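Local coordinates for uncharacterized protein (Staphylococcus aureus subsp. aureus, PDB 3H04) that is of unknown function but probably acts as an alpha/beta-fold hydrolase, perhaps an esterase, at residues Q51-L56 against L62-Y67. Numbering follows the deposited sequence.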
ATOM      1  N   GLN A  51      13.548 -12.081   3.751  1.00 23.06           N
ATOM      2  CA  GLN A  51      12.936 -13.080   4.644  1.00 23.41           C
ATOM      3  C   GLN A  51      11.415 -13.144   4.463  1.00 22.23           C
ATOM      4  O   GLN A  51      10.832 -14.239   4.498  1.00 20.20           O
ATOM      5  CB  GLN A  51      13.296 -12.807   6.121  1.00 23.65           C
ATOM      6  CG  GLN A  51      14.742 -13.112   6.398  1.00 28.07           C
ATOM      7  CD  GLN A  51      15.266 -12.432   7.638  1.00 32.76           C
ATOM      8  OE1 GLN A  51      16.117 -11.550   7.545  1.00 38.63           O
ATOM      9  NE2 GLN A  51      14.764 -12.829   8.804  1.00 32.10           N
ATOM     10  N   TYR A  52      10.787 -11.985   4.238  1.00 21.36           N
ATOM     11  CA  TYR A  52       9.334 -11.943   4.026  1.00 20.30           C
ATOM     12  C   TYR A  52       9.009 -12.526   2.673  1.00 20.76           C
ATOM     13  O   TYR A  52       8.019 -13.271   2.517  1.00 19.19           O
ATOM     14  CB  TYR A  52       8.827 -10.526   4.087  1.00 21.48           C
ATOM     15  CG  TYR A  52       9.106  -9.834   5.384  1.00 19.63           C
ATOM     16  CD1 TYR A  52       9.359 -10.542   6.553  1.00 24.20           C
ATOM     17  CD2 TYR A  52       9.109  -8.454   5.448  1.00 23.23           C
ATOM     18  CE1 TYR A  52       9.634  -9.874   7.748  1.00 21.75           C
ATOM     19  CE2 TYR A  52       9.393  -7.793   6.620  1.00 20.81           C
ATOM     20  CZ  TYR A  52       9.666  -8.508   7.758  1.00 23.01           C
ATOM     21  OH  TYR A  52       9.922  -7.827   8.930  1.00 23.46           O
ATOM     22  N   ILE A  53       9.854 -12.201   1.689  1.00 19.66           N
ATOM     23  CA  ILE A  53       9.667 -12.756   0.366  1.00 21.37           C
ATOM     24  C   ILE A  53       9.761 -14.279   0.386  1.00 21.69           C
ATOM     25  O   ILE A  53       8.994 -14.971  -0.302  1.00 22.69           O
ATOM     26  CB  ILE A  53      10.666 -12.194  -0.643  1.00 21.43           C
ATOM     27  CG1 ILE A  53      10.412 -10.699  -0.860  1.00 22.63           C
ATOM     28  CG2 ILE A  53      10.500 -12.920  -1.975  1.00 21.80           C
ATOM     29  CD1 ILE A  53      11.455  -9.986  -1.696  1.00 21.09           C
ATOM     30  N   ASP A  54      10.723 -14.821   1.129  1.00 22.52           N
ATOM     31  CA  ASP A  54      10.828 -16.286   1.223  1.00 22.53           C
ATOM     32  C   ASP A  54       9.583 -16.947   1.805  1.00 22.48           C
ATOM     33  O   ASP A  54       9.127 -17.970   1.301  1.00 23.26           O
ATOM     34  CB  ASP A  54      12.055 -16.703   2.020  1.00 23.11           C
ATOM     35  CG  ASP A  54      13.342 -16.454   1.263  1.00 23.78           C
ATOM     36  OD1 ASP A  54      13.285 -16.311   0.027  1.00 29.79           O
ATOM     37  OD2 ASP A  54      14.410 -16.394   1.890  1.00 27.17           O
ATOM     38  N   ILE A  55       9.019 -16.366   2.852  1.00 20.99           N
ATOM     39  CA  ILE A  55       7.753 -16.894   3.394  1.00 20.87           C
ATOM     40  C   ILE A  55       6.581 -16.837   2.377  1.00 20.76           C
ATOM     41  O   ILE A  55       5.837 -17.819   2.204  1.00 20.36           O
ATOM     42  CB  ILE A  55       7.421 -16.179   4.732  1.00 20.90           C
ATOM     43  CG1 ILE A  55       8.435 -16.623   5.809  1.00 21.02           C
ATOM     44  CG2 ILE A  55       5.940 -16.437   5.210  1.00 20.39           C
ATOM     45  CD1 ILE A  55       8.567 -15.649   6.948  1.00 18.99           C
ATOM     46  N   LEU A  56       6.432 -15.692   1.705  1.00 21.30           N
ATOM     47  CA  LEU A  56       5.291 -15.444   0.857  1.00 21.24           C
ATOM     48  C   LEU A  56       5.413 -16.305  -0.418  1.00 22.02           C
ATOM     49  O   LEU A  56       4.410 -16.830  -0.890  1.00 22.54           O
ATOM     50  CB  LEU A  56       5.171 -13.944   0.526  1.00 21.64           C
ATOM     51  CG  LEU A  56       4.811 -12.946   1.661  1.00 20.72           C
ATOM     52  CD1 LEU A  56       4.826 -11.499   1.152  1.00 23.15           C
ATOM     53  CD2 LEU A  56       3.466 -13.292   2.268  1.00 22.53           C
ATOM     54  N   LEU A  62       4.783 -13.612  -6.117  1.00 17.83           N
ATOM     55  CA  LEU A  62       4.792 -12.281  -5.543  1.00 19.04           C
ATOM     56  C   LEU A  62       5.121 -11.290  -6.655  1.00 17.85           C
ATOM     57  O   LEU A  62       6.157 -11.403  -7.280  1.00 17.78           O
ATOM     58  CB  LEU A  62       5.823 -12.159  -4.408  1.00 17.74           C
ATOM     59  CG  LEU A  62       5.806 -10.798  -3.701  1.00 20.02           C
ATOM     60  CD1 LEU A  62       4.444 -10.582  -3.029  1.00 19.14           C
ATOM     61  CD2 LEU A  62       6.939 -10.739  -2.680  1.00 21.75           C
ATOM     62  N   ILE A  63       4.215 -10.356  -6.911  1.00 17.71           N
ATOM     63  CA  ILE A  63       4.399  -9.384  -7.991  1.00 16.98           C
ATOM     64  C   ILE A  63       4.500  -7.980  -7.411  1.00 17.10           C
ATOM     65  O   ILE A  63       3.551  -7.512  -6.819  1.00 17.00           O
ATOM     66  CB  ILE A  63       3.255  -9.452  -8.970  1.00 16.32           C
ATOM     67  CG1 ILE A  63       3.067 -10.884  -9.452  1.00 16.45           C
ATOM     68  CG2 ILE A  63       3.554  -8.520 -10.178  1.00 19.16           C
ATOM     69  CD1 ILE A  63       1.949 -11.698  -8.811  1.00 15.45           C
ATOM     70  N   GLN A  64       5.635  -7.312  -7.561  1.00 15.88           N
ATOM     71  CA  GLN A  64       5.834  -6.022  -6.914  1.00 17.56           C
ATOM     72  C   GLN A  64       5.563  -4.888  -7.893  1.00 17.60           C
ATOM     73  O   GLN A  64       6.330  -4.707  -8.846  1.00 15.20           O
ATOM     74  CB  GLN A  64       7.232  -6.015  -6.290  1.00 17.68           C
ATOM     75  CG  GLN A  64       7.267  -7.180  -5.330  1.00 24.01           C
ATOM     76  CD  GLN A  64       8.523  -7.370  -4.575  1.00 28.52           C
ATOM     77  OE1 GLN A  64       9.166  -8.399  -4.752  1.00 32.11           O
ATOM     78  NE2 GLN A  64       8.844  -6.450  -3.651  1.00 30.82           N
ATOM     79  N   LEU A  65       4.450  -4.184  -7.737  1.00 16.78           N
ATOM     80  CA  LEU A  65       4.093  -3.204  -8.761  1.00 19.01           C
ATOM     81  C   LEU A  65       4.571  -1.819  -8.468  1.00 16.84           C
ATOM     82  O   LEU A  65       4.935  -1.510  -7.357  1.00 17.31           O
ATOM     83  CB  LEU A  65       2.586  -3.171  -9.118  1.00 20.37           C
ATOM     84  CG  LEU A  65       1.488  -2.655  -8.235  1.00 20.38           C
ATOM     85  CD1 LEU A  65       1.521  -1.171  -7.999  1.00 17.42           C
ATOM     86  CD2 LEU A  65       0.077  -3.124  -8.876  1.00 17.10           C
ATOM     87  N   SER A  66       4.594  -0.992  -9.500  1.00 18.03           N
ATOM     88  CA  SER A  66       5.033   0.394  -9.365  1.00 18.53           C
ATOM     89  C   SER A  66       3.945   1.342  -9.819  1.00 17.89           C
ATOM     90  O   SER A  66       3.062   0.959 -10.611  1.00 18.00           O
ATOM     91  CB  SER A  66       6.317   0.602 -10.157  1.00 19.90           C
ATOM     92  OG  SER A  66       7.352  -0.185  -9.530  1.00 23.80           O
ATOM     93  N   TYR A  67       3.987   2.564  -9.280  1.00 16.82           N
ATOM     94  CA  TYR A  67       3.084   3.629  -9.696  1.00 16.33           C
ATOM     95  C   TYR A  67       3.845   4.947  -9.561  1.00 17.13           C
ATOM     96  O   TYR A  67       4.773   5.035  -8.767  1.00 15.63           O
ATOM     97  CB  TYR A  67       1.819   3.651  -8.820  1.00 16.67           C
ATOM     98  CG  TYR A  67       2.118   3.699  -7.354  1.00 18.08           C
ATOM     99  CD1 TYR A  67       2.255   4.926  -6.697  1.00 20.83           C
ATOM    100  CD2 TYR A  67       2.254   2.546  -6.606  1.00 18.21           C
ATOM    101  CE1 TYR A  67       2.535   4.974  -5.329  1.00 20.41           C
ATOM    102  CE2 TYR A  67       2.518   2.584  -5.231  1.00 20.15           C
ATOM    103  CZ  TYR A  67       2.649   3.811  -4.616  1.00 23.40           C
ATOM    104  OH  TYR A  67       2.957   3.863  -3.295  1.00 23.05           O
TER
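I53 and L56, one helical turn apart, both reach L62, and through them helix 50-56 packs on the sheet of an alpha/beta-hydrolase fold. This is the connecting helix of a beta-alpha-beta unit, which leads from strand 30-35 through the helix to strand 60-65; the axes of the two short segments come within 10.4 Å at closest, their directions 133° apart, and branched aliphatic side chains fill the spacing. Y52, just before the contact, carries its ring away from the strand, stacking on Y262 and hydrogen-bonding through OH to the backbone of D251, so that the short helix is held between the sheet and helix 256-273. I53 follows, its longer branch suited to spanning two strand residues. CG1 lies anti to the carbonyl carbon (chi1 -66°) and continues extended to CD1, which brings the end of the chain closer to the strand than its CB direction alone would suggest. CG1 meets CD2 of L62 at 3.9 Å, the two side chains crossing at about a right angle, while I21 of strand 15-21 touches I53 as well. I55 takes the far side of the helix, packing on I259 and V266, as suits a buried aliphatic residue. L56 points at the strand, and its CD1 stands 4.3 Å from CD1 of L62. Leucine suits both places, offering a fork of methyls to a buried apolar interface: with CG of L62 anti to its backbone N (chi1 -176°), the fork turns toward the helix, where CD2 meets I53 and also lies near L56. Q64, two residues on and facing the same way, carries its amide on an extended chain to the edge of this apolar patch: NE2 hydrogen-bonds to the carbonyl oxygen of A45, and OE1 makes a van der Waals contact, 4.1 Å, with the CD1 methyl of I53.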